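Local coordinates for protein Baccell_00875 (Bacteroides cellulosilyticus DSM 14838, PDB 5NO8) that probably acts as a polysaccharide lyase that removes the L-rhamnose caps linked to glucuronic acid on complex arabinogalactan proteins, at residues Gly601-Phe606 with Tyr673-Asn678. Residues are numbered along the deposited sequence; the frame is centred on the assembly and turned at random.
Sequences GKRELF and YDPYAN
Lys602 lies across the ring of Tyr676, and the backbone on both sides of its CA is tied to Asp674. Lys602 CB sits over the middle of the ring, 3.6 Å from the Tyr676 ring centroid and 7° off the normal. This is a CH-pi contact. CG is anti to the backbone N (chi1 -168°), and the chain stays extended beyond it. CB and CG lie over the ring; Lys602 CD passes its rim, 3.7 Å from Tyr676 CE1, and the side chain leads on away from it. The same Lys602 CD packs against Pro675 CG at 3.8 Å. The proline ring also meets Arg603, whose CG is 4.0 Å from Pro675 CD. The bend of Arg603 at chi2 places the atoms beyond CG, and Pro675 CD lies over one face of the guanidinium.

The carboxylate of Asp674 grips the turn of the loop with both oxygens. Lys602 N gives a 2.8 Å hydrogen bond to Asp674 OD1 from the syn side, 19° out of the carboxylate plane. Arg603 N gives a straighter one, 3.0 Å to the syn lone pair of Asp674 OD2. Asp674 OD1 also accepts from Tyr676 N at 3.0 Å, on its anti side and tilted out of the carboxylate plane, which closes an Asx turn around Pro675. A water donates to Asp674 OD2 and accepts a weak bond from Leu605 N. These bonds fix the rotation of the carboxylate and probably stabilise its negative charge.

Lys602 NZ reaches salt bridges with Glu372 and Asp370, and Arg603 NH2 pairs with Glu372. The contact joins the loop between helices 596-600 and 615-629 to strand 672-677. That strand lies between strands 369-370 and 659-660 in a small antiparallel sheet, and helix 682-692 follows it.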
loop_
_atom_site.group_PDB
_atom_site.type_symbol
_atom_site.label_atom_id
_atom_site.label_comp_id
_atom_site.label_asym_id
_atom_site.label_seq_id
_atom_site.Cartn_x
_atom_site.Cartn_y
_atom_site.Cartn_z
ATOM N N GLY A 601 -9.489 -11.394 -3.130
ATOM C CA GLY A 601 -8.824 -12.515 -2.478
ATOM C C GLY A 601 -9.754 -13.629 -2.080
ATOM O O GLY A 601 -10.975 -13.420 -1.936
ATOM N N LYS A 602 -9.179 -14.805 -1.868
ATOM C CA LYS A 602 -9.896 -15.928 -1.293
ATOM C C LYS A 602 -10.392 -15.659 0.135
ATOM O O LYS A 602 -11.491 -16.086 0.499
ATOM C CB LYS A 602 -9.012 -17.175 -1.233
ATOM C CG LYS A 602 -9.823 -18.429 -0.914
ATOM C CD LYS A 602 -8.982 -19.677 -1.061
ATOM C CE LYS A 602 -9.813 -20.943 -0.989
ATOM N NZ LYS A 602 -8.914 -22.118 -0.806
ATOM N N ARG A 603 -9.570 -14.995 0.946
ATOM C CA ARG A 603 -9.894 -14.790 2.373
ATOM C C ARG A 603 -10.846 -13.618 2.620
ATOM O O ARG A 603 -11.318 -13.441 3.764
ATOM C CB ARG A 603 -8.617 -14.580 3.168
ATOM C CG ARG A 603 -7.668 -15.767 3.159
ATOM C CD ARG A 603 -8.193 -16.995 3.872
ATOM N NE ARG A 603 -7.179 -18.051 3.780
ATOM C CZ ARG A 603 -6.044 -18.106 4.493
ATOM N NH1 ARG A 603 -5.754 -17.184 5.426
ATOM N NH2 ARG A 603 -5.198 -19.113 4.288
ATOM N N GLU A 604 -11.061 -12.798 1.581
ATOM C CA GLU A 604 -12.045 -11.704 1.575
ATOM C C GLU A 604 -11.852 -10.718 2.739
ATOM O O GLU A 604 -12.812 -10.207 3.306
ATOM C CB GLU A 604 -13.470 -12.282 1.545
ATOM C CG GLU A 604 -13.703 -13.176 0.324
ATOM C CD GLU A 604 -15.130 -13.700 0.216
ATOM O OE1 GLU A 604 -15.932 -13.483 1.149
ATOM O OE2 GLU A 604 -15.447 -14.333 -0.820
ATOM N N LEU A 605 -10.599 -10.466 3.100
ATOM C CA LEU A 605 -10.288 -9.571 4.227
ATOM C C LEU A 605 -10.047 -8.141 3.768
ATOM O O LEU A 605 -9.068 -7.873 3.057
ATOM C CB LEU A 605 -9.034 -10.046 4.960
ATOM C CG LEU A 605 -9.134 -10.843 6.244
ATOM C CD1 LEU A 605 -7.731 -11.050 6.807
ATOM C CD2 LEU A 605 -9.985 -10.113 7.268
ATOM N N PHE A 606 -10.901 -7.211 4.192
ATOM C CA PHE A 606 -10.549 -5.806 4.159
ATOM C C PHE A 606 -9.323 -5.617 5.049
ATOM O O PHE A 606 -9.069 -6.414 5.944
ATOM C CB PHE A 606 -11.673 -4.917 4.697
ATOM C CG PHE A 606 -12.791 -4.690 3.730
ATOM C CD1 PHE A 606 -12.624 -3.830 2.671
ATOM C CD2 PHE A 606 -14.018 -5.343 3.890
ATOM C CE1 PHE A 606 -13.654 -3.602 1.763
ATOM C CE2 PHE A 606 -15.057 -5.113 3.001
ATOM C CZ PHE A 606 -14.871 -4.246 1.928
ATOM N N TYR A 673 -0.023 -13.925 2.689
ATOM C CA TYR A 673 -0.311 -13.754 1.261
ATOM C C TYR A 673 -1.612 -14.451 0.975
ATOM O O TYR A 673 -1.771 -15.647 1.281
ATOM C CB TYR A 673 0.828 -14.370 0.395
ATOM C CG TYR A 673 2.085 -13.581 0.461
ATOM C CD1 TYR A 673 2.236 -12.434 -0.282
ATOM C CD2 TYR A 673 3.137 -13.967 1.292
ATOM C CE1 TYR A 673 3.391 -11.663 -0.202
ATOM C CE2 TYR A 673 4.291 -13.191 1.378
ATOM C CZ TYR A 673 4.414 -12.053 0.607
ATOM O OH TYR A 673 5.542 -11.273 0.673
ATOM N N ASP A 674 -2.562 -13.722 0.403
ATOM C CA ASP A 674 -3.815 -14.348 0.015
ATOM C C ASP A 674 -3.562 -15.489 -0.979
ATOM O O ASP A 674 -2.731 -15.340 -1.880
ATOM C CB ASP A 674 -4.775 -13.345 -0.583
ATOM C CG ASP A 674 -6.163 -13.923 -0.725
ATOM O OD1 ASP A 674 -6.383 -14.636 -1.733
ATOM O OD2 ASP A 674 -6.974 -13.712 0.220
ATOM N N PRO A 675 -4.225 -16.639 -0.787
ATOM C CA PRO A 675 -3.924 -17.798 -1.615
ATOM C C PRO A 675 -4.444 -17.786 -3.055
ATOM O O PRO A 675 -4.211 -18.762 -3.746
ATOM C CB PRO A 675 -4.539 -18.953 -0.839
ATOM C CG PRO A 675 -5.557 -18.358 0.034
ATOM C CD PRO A 675 -5.070 -16.993 0.367
ATOM N N TYR A 676 -5.152 -16.741 -3.489
ATOM C CA TYR A 676 -5.508 -16.612 -4.902
ATOM C C TYR A 676 -4.429 -15.860 -5.649
ATOM O O TYR A 676 -3.983 -14.811 -5.192
ATOM C CB TYR A 676 -6.830 -15.847 -5.142
ATOM C CG TYR A 676 -8.126 -16.626 -4.948
ATOM C CD1 TYR A 676 -8.145 -18.010 -4.740
ATOM C CD2 TYR A 676 -9.354 -15.961 -5.007
ATOM C CE1 TYR A 676 -9.350 -18.707 -4.588
ATOM C CE2 TYR A 676 -10.558 -16.653 -4.843
ATOM C CZ TYR A 676 -10.542 -18.013 -4.622
ATOM O OH TYR A 676 -11.715 -18.718 -4.444
ATOM N N ALA A 677 -4.063 -16.370 -6.822
ATOM C CA ALA A 677 -3.473 -15.525 -7.865
ATOM C C ALA A 677 -4.650 -15.002 -8.685
ATOM O O ALA A 677 -5.421 -15.783 -9.271
ATOM C CB ALA A 677 -2.529 -16.309 -8.739
ATOM N N ASN A 678 -4.818 -13.695 -8.674
ATOM C CA ASN A 678 -5.911 -13.062 -9.345
ATOM C C ASN A 678 -5.356 -12.057 -10.340
ATOM O O ASN A 678 -5.107 -12.419 -11.497
ATOM C CB ASN A 678 -6.890 -12.500 -8.275
ATOM C CG ASN A 678 -8.152 -11.951 -8.880
ATOM O OD1 ASN A 678 -8.116 -11.476 -10.002
ATOM N ND2 ASN A 678 -9.289 -12.007 -8.138
HETATM O O HOH W 1 -7.739 -11.564 1.855
#